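Local coordinates for TsrD (Streptomyces laurentii, PDB 5X7L), which belongs to the SnoaL-like polyketide cyclase family and has the alpha+beta fold of the NTF2 clan, in which helices pack on a curved antiparallel sheet, at residues G23-L28 against A52-W57; H30-E35 against G115-H120. All blocks are in the same frame, centred on the assembly; numbering follows the deposited sequence.

Interaction 1: G23-L28 against A52-W57; sequences GDPRHL and AAIRRW
Ile-54, on helix 47-60, pushes its branched side chain into the bend that Gly-23, Pro-25 and Leu-28 make after helix 6-22. Its CB sits 4.0 Å from Pro-25 CG. The first torsion (chi1 -63°) sets CG2 anti to the backbone N, which turns that methyl to Pro-25 and leaves CG1 for Leu-28. CG2 rests on the proline ring, 3.7 Å from Pro-25 CG, and also against the main chain at 3.9 Å from Gly-23 C. CG1 meets the tip of Leu-28, with Leu-28 CD1 3.7 Å from Ile-54 CG1. At the end of the chain CD1 is turned away from Leu-28 by chi2 (-58°). The Ile-54 side chain as a whole also touches Tyr-20 of helix 6-22.

Gly-23, with positive phi, is the C-prime residue of the Schellman motif ending helix 6-22. Asp-24 OD1 then closes an Asx turn by accepting from Arg-26 N at 3.0 Å, while Arg-26 grips the same carboxylate side-on through NE and NH2.

The loop's polar groups thus bond within the loop and back to helix 6-22, and none bonds to 52-57. Between loop and helix 47-60 there is purely van der Waals contact, so the fit depends on shape rather than on directional bonds.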
loop_
_atom_site.group_PDB
_atom_site.type_symbol
_atom_site.label_atom_id
_atom_site.label_comp_id
_atom_site.label_asym_id
_atom_site.label_seq_id
_atom_site.Cartn_x
_atom_site.Cartn_y
_atom_site.Cartn_z
ATOM N N GLY B 23 -16.667 -6.601 14.820
ATOM C CA GLY B 23 -15.859 -7.475 15.666
ATOM C C GLY B 23 -16.414 -8.890 15.703
ATOM O O GLY B 23 -16.437 -9.529 16.754
ATOM N N ASP B 24 -16.869 -9.367 14.547
ATOM C CA ASP B 24 -17.515 -10.669 14.428
ATOM C C ASP B 24 -16.739 -11.503 13.414
ATOM O O ASP B 24 -16.920 -11.339 12.207
ATOM C CB ASP B 24 -18.976 -10.498 13.992
ATOM C CG ASP B 24 -19.736 -11.816 13.921
ATOM O OD1 ASP B 24 -19.119 -12.894 14.057
ATOM O OD2 ASP B 24 -20.967 -11.776 13.720
ATOM N N PRO B 25 -15.863 -12.401 13.902
ATOM C CA PRO B 25 -15.057 -13.210 12.987
ATOM C C PRO B 25 -15.864 -14.072 12.018
ATOM O O PRO B 25 -15.316 -14.493 11.007
ATOM C CB PRO B 25 -14.237 -14.096 13.932
ATOM C CG PRO B 25 -14.175 -13.335 15.208
ATOM C CD PRO B 25 -15.510 -12.652 15.312
ATOM N N ARG B 26 -17.138 -14.337 12.305
ATOM C CA ARG B 26 -17.937 -15.189 11.419
ATOM C C ARG B 26 -18.062 -14.624 10.001
ATOM O O ARG B 26 -18.189 -15.384 9.039
ATOM C CB ARG B 26 -19.325 -15.442 12.009
ATOM C CG ARG B 26 -19.296 -16.271 13.284
ATOM C CD ARG B 26 -20.673 -16.392 13.904
ATOM N NE ARG B 26 -21.179 -15.086 14.309
ATOM C CZ ARG B 26 -22.320 -14.886 14.960
ATOM N NH1 ARG B 26 -23.095 -15.911 15.295
ATOM N NH2 ARG B 26 -22.680 -13.649 15.278
ATOM N N HIS B 27 -18.010 -13.304 9.859
ATOM C CA HIS B 27 -18.015 -12.710 8.526
ATOM C C HIS B 27 -16.852 -13.199 7.661
ATOM O O HIS B 27 -16.968 -13.256 6.433
ATOM C CB HIS B 27 -17.978 -11.190 8.617
ATOM C CG HIS B 27 -19.308 -10.581 8.908
ATOM N ND1 HIS B 27 -20.337 -10.586 7.994
ATOM C CD2 HIS B 27 -19.780 -9.947 10.005
ATOM C CE1 HIS B 27 -21.390 -9.983 8.515
ATOM N NE2 HIS B 27 -21.078 -9.585 9.735
ATOM N N LEU B 28 -15.730 -13.546 8.291
ATOM C CA LEU B 28 -14.571 -14.044 7.552
ATOM C C LEU B 28 -14.848 -15.369 6.852
ATOM O O LEU B 28 -14.206 -15.690 5.857
ATOM C CB LEU B 28 -13.359 -14.202 8.470
ATOM C CG LEU B 28 -12.859 -12.914 9.122
ATOM C CD1 LEU B 28 -11.631 -13.216 9.962
ATOM C CD2 LEU B 28 -12.551 -11.840 8.083
ATOM N N ALA B 52 -8.050 -14.596 14.737
ATOM C CA ALA B 52 -7.291 -14.080 15.877
ATOM C C ALA B 52 -7.054 -12.572 15.759
ATOM O O ALA B 52 -7.102 -11.851 16.758
ATOM C CB ALA B 52 -5.964 -14.819 16.011
ATOM N N ALA B 53 -6.800 -12.101 14.544
ATOM C CA ALA B 53 -6.626 -10.668 14.312
ATOM C C ALA B 53 -7.897 -9.890 14.668
ATOM O O ALA B 53 -7.825 -8.851 15.323
ATOM C CB ALA B 53 -6.217 -10.401 12.870
ATOM N N ILE B 54 -9.055 -10.402 14.254
ATOM C CA ILE B 54 -10.332 -9.754 14.578
ATOM C C ILE B 54 -10.499 -9.616 16.086
ATOM O O ILE B 54 -10.860 -8.549 16.579
ATOM C CB ILE B 54 -11.549 -10.529 14.009
ATOM C CG1 ILE B 54 -11.516 -10.566 12.478
ATOM C CG2 ILE B 54 -12.862 -9.919 14.498
ATOM C CD1 ILE B 54 -11.502 -9.210 11.805
ATOM N N ARG B 55 -10.227 -10.693 16.817
ATOM C CA ARG B 55 -10.362 -10.675 18.270
ATOM C C ARG B 55 -9.399 -9.675 18.903
ATOM O O ARG B 55 -9.765 -8.966 19.840
ATOM C CB ARG B 55 -10.136 -12.068 18.855
ATOM C CG ARG B 55 -11.170 -13.089 18.416
ATOM C CD ARG B 55 -11.133 -14.329 19.293
ATOM N NE ARG B 55 -9.823 -14.975 19.271
ATOM C CZ ARG B 55 -9.424 -15.851 18.351
ATOM N NH1 ARG B 55 -10.229 -16.200 17.353
ATOM N NH2 ARG B 55 -8.208 -16.376 18.424
ATOM N N ARG B 56 -8.178 -9.611 18.381
ATOM C CA ARG B 56 -7.174 -8.683 18.902
ATOM C C ARG B 56 -7.595 -7.229 18.701
ATOM O O ARG B 56 -7.515 -6.423 19.630
ATOM C CB ARG B 56 -5.811 -8.929 18.246
ATOM C CG ARG B 56 -4.749 -7.910 18.631
ATOM C CD ARG B 56 -3.375 -8.291 18.097
ATOM N NE ARG B 56 -3.376 -8.493 16.648
ATOM C CZ ARG B 56 -3.346 -7.518 15.742
ATOM N NH1 ARG B 56 -3.317 -6.242 16.115
ATOM N NH2 ARG B 56 -3.347 -7.823 14.449
ATOM N N TRP B 57 -8.035 -6.890 17.495
ATOM C CA TRP B 57 -8.472 -5.522 17.221
ATOM C C TRP B 57 -9.682 -5.138 18.069
ATOM O O TRP B 57 -9.776 -4.009 18.545
ATOM C CB TRP B 57 -8.808 -5.333 15.745
ATOM C CG TRP B 57 -7.627 -5.351 14.826
ATOM C CD1 TRP B 57 -7.415 -6.213 13.794
ATOM C CD2 TRP B 57 -6.505 -4.457 14.839
ATOM N NE1 TRP B 57 -6.231 -5.920 13.165
ATOM C CE2 TRP B 57 -5.651 -4.846 13.788
ATOM C CE3 TRP B 57 -6.136 -3.371 15.642
ATOM C CZ2 TRP B 57 -4.453 -4.185 13.513
ATOM C CZ3 TRP B 57 -4.943 -2.714 15.368
ATOM C CH2 TRP B 57 -4.116 -3.125 14.312
#

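Interaction 2: H30-E35 against G115-H120; sequences HCLHPE and GLFAQH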
loop_
_atom_site.group_PDB
_atom_site.type_symbol
_atom_site.label_atom_id
_atom_site.label_comp_id
_atom_site.label_asym_id
_atom_site.label_seq_id
_atom_site.Cartn_x
_atom_site.Cartn_y
_atom_site.Cartn_z
ATOM N N HIS B 30 -17.212 -16.016 5.079
ATOM C CA HIS B 30 -17.832 -15.702 3.802
ATOM C C HIS B 30 -16.914 -14.953 2.848
ATOM O O HIS B 30 -17.322 -14.632 1.736
ATOM C CB HIS B 30 -19.114 -14.911 4.046
ATOM C CG HIS B 30 -20.077 -15.633 4.929
ATOM N ND1 HIS B 30 -21.010 -16.521 4.439
ATOM C CD2 HIS B 30 -20.213 -15.648 6.276
ATOM C CE1 HIS B 30 -21.699 -17.029 5.445
ATOM N NE2 HIS B 30 -21.232 -16.520 6.570
ATOM N N CYS B 31 -15.677 -14.686 3.262
ATOM C CA CYS B 31 -14.724 -14.037 2.357
ATOM C C CYS B 31 -13.305 -14.605 2.362
ATOM O O CYS B 31 -12.574 -14.365 1.407
ATOM C CB CYS B 31 -14.666 -12.528 2.617
ATOM S SG CYS B 31 -14.140 -12.055 4.275
ATOM N N LEU B 32 -12.915 -15.334 3.410
ATOM C CA LEU B 32 -11.567 -15.900 3.483
ATOM C C LEU B 32 -11.561 -17.410 3.327
ATOM O O LEU B 32 -12.429 -18.112 3.844
ATOM C CB LEU B 32 -10.884 -15.550 4.804
ATOM C CG LEU B 32 -10.784 -14.075 5.196
ATOM C CD1 LEU B 32 -9.865 -13.935 6.392
ATOM C CD2 LEU B 32 -10.304 -13.191 4.055
ATOM N N HIS B 33 -10.545 -17.895 2.626
ATOM C CA HIS B 33 -10.319 -19.321 2.451
ATOM C C HIS B 33 -10.006 -19.978 3.799
ATOM O O HIS B 33 -9.241 -19.422 4.586
ATOM C CB HIS B 33 -9.149 -19.526 1.491
ATOM C CG HIS B 33 -9.151 -20.855 0.809
ATOM N ND1 HIS B 33 -8.809 -22.023 1.454
ATOM C CD2 HIS B 33 -9.440 -21.200 -0.466
ATOM C CE1 HIS B 33 -8.896 -23.033 0.609
ATOM N NE2 HIS B 33 -9.274 -22.560 -0.565
ATOM N N PRO B 34 -10.576 -21.165 4.068
ATOM C CA PRO B 34 -10.228 -21.848 5.322
ATOM C C PRO B 34 -8.726 -22.124 5.469
ATOM O O PRO B 34 -8.224 -22.201 6.589
ATOM C CB PRO B 34 -11.020 -23.160 5.237
ATOM C CG PRO B 34 -12.187 -22.829 4.376
ATOM C CD PRO B 34 -11.649 -21.870 3.344
ATOM N N GLU B 35 -8.025 -22.249 4.348
ATOM C CA GLU B 35 -6.580 -22.487 4.343
ATOM C C GLU B 35 -5.809 -21.199 4.035
ATOM O O GLU B 35 -4.754 -21.230 3.396
ATOM C CB GLU B 35 -6.225 -23.584 3.335
ATOM C CG GLU B 35 -6.922 -24.906 3.625
ATOM C CD GLU B 35 -6.560 -25.990 2.632
ATOM O OE1 GLU B 35 -6.948 -25.874 1.451
ATOM O OE2 GLU B 35 -5.892 -26.963 3.034
ATOM N N GLY B 115 -12.970 -19.020 -5.004
ATOM C CA GLY B 115 -13.971 -17.991 -4.751
ATOM C C GLY B 115 -13.804 -17.195 -3.466
ATOM O O GLY B 115 -14.718 -16.466 -3.079
ATOM N N LEU B 116 -12.646 -17.321 -2.815
ATOM C CA LEU B 116 -12.386 -16.658 -1.533
ATOM C C LEU B 116 -10.985 -16.056 -1.526
ATOM O O LEU B 116 -10.117 -16.489 -2.282
ATOM C CB LEU B 116 -12.529 -17.656 -0.381
ATOM C CG LEU B 116 -13.918 -18.275 -0.200
ATOM C CD1 LEU B 116 -13.851 -19.493 0.708
ATOM C CD2 LEU B 116 -14.907 -17.258 0.356
ATOM N N PHE B 117 -10.754 -15.065 -0.670
ATOM C CA PHE B 117 -9.401 -14.536 -0.502
ATOM C C PHE B 117 -8.550 -15.576 0.220
ATOM O O PHE B 117 -8.928 -16.050 1.287
ATOM C CB PHE B 117 -9.394 -13.234 0.300
ATOM C CG PHE B 117 -10.224 -12.126 -0.291
ATOM C CD1 PHE B 117 -10.337 -11.952 -1.668
ATOM C CD2 PHE B 117 -10.871 -11.225 0.545
ATOM C CE1 PHE B 117 -11.093 -10.913 -2.189
ATOM C CE2 PHE B 117 -11.625 -10.186 0.030
ATOM C CZ PHE B 117 -11.738 -10.028 -1.339
ATOM N N ALA B 118 -7.403 -15.926 -0.358
ATOM C CA ALA B 118 -6.558 -16.996 0.180
ATOM C C ALA B 118 -5.204 -16.508 0.681
ATOM O O ALA B 118 -4.501 -17.235 1.382
ATOM C CB ALA B 118 -6.355 -18.078 -0.873
ATOM N N GLN B 119 -4.841 -15.285 0.321
ATOM C CA GLN B 119 -3.541 -14.743 0.646
ATOM C C GLN B 119 -3.585 -13.239 0.387
ATOM O O GLN B 119 -4.411 -12.783 -0.399
ATOM C CB GLN B 119 -2.503 -15.463 -0.219
ATOM C CG GLN B 119 -1.224 -14.741 -0.500
ATOM C CD GLN B 119 -0.223 -15.594 -1.249
ATOM O OE1 GLN B 119 -0.558 -16.609 -1.875
ATOM N NE2 GLN B 119 1.024 -15.187 -1.178
ATOM N N HIS B 120 -2.726 -12.468 1.052
ATOM C CA HIS B 120 -2.643 -11.034 0.781
ATOM C C HIS B 120 -1.218 -10.513 0.822
ATOM O O HIS B 120 -0.325 -11.133 1.399
ATOM C CB HIS B 120 -3.505 -10.222 1.758
ATOM C CG HIS B 120 -2.959 -10.168 3.152
ATOM N ND1 HIS B 120 -3.380 -11.024 4.144
ATOM C CD2 HIS B 120 -2.028 -9.363 3.717
ATOM C CE1 HIS B 120 -2.733 -10.749 5.263
ATOM N NE2 HIS B 120 -1.903 -9.749 5.029
#
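Leu-32 lies beside Phe-117 in a parallel bridge, and the backbone bonds on both sides of it come from the N and O of Phe-117. Phe-117 N donates to Cys-31 O at 2.8 Å (angle at the hydrogen 156°). Two residues on, His-33 N donates to Phe-117 O, also 2.8 Å and nearly straight at 173°. That carbonyl oxygen has a second, weaker visitor in Leu-32 CA, 3.4 Å from Phe-117 O.

The His-33 ring is engaged at both nitrogens, though neither bond crosses to 115-120. With CG anti to the backbone N (chi1 -157°), ND1 accepts from Glu-35 N at 3.0 Å, the donor lying in the ring plane, and NE2 is hydrogen-bonded to Asp-114 just ahead of the strand. The two bonds together fix the ring's rotation as the chain turns its corner at Pro-34 and Glu-35.

Apolar groups pack around these polar atoms. Leu-116 spreads its methyls along the opposing backbone, CD2 lying 3.7 Å from Cys-31 C and CD1 3.7 Å from Leu-32 O. Leu-32 CD2 lies near the plane of the Phe-117 ring at its edge, 4.1 Å from Phe-117 CD2, while Ala-118 CB and His-33 CB meet at 3.9 Å.

Strand 116-124 is an outermost strand of the four-stranded antiparallel sheet, and the short strand 32-33 adds a parallel partner to its edge; across the strand, Ala-118 bonds back to Leu-111. Phe-117 stacks on Phe-110 and, with Cys-31, packs against helix 6-22 at Leu-12, while Leu-32 leans on Ile-47 and Met-50 of helix 47-60.

The chain runs almost directly from one contact into the other: 23-28 serves interaction 1 and 30-35 serves interaction 2, their centres 14 Å apart. Both are partly buried; interaction 1 includes helix 47-60, while in interaction 2 helices 6-22 and 47-60 only cover the side chains. Interaction 1 fastens the loop to helix 47-60 by apolar packing, without a hydrogen bond, and buries 202 Å². Interaction 2 buries 367 Å² and relies on main-chain hydrogen bonds, as suits the edge of a sheet. His-15 on helix 6-22 is common to their surroundings: it bonds His-27 and stacks on His-30. The second subunit touches neither contact.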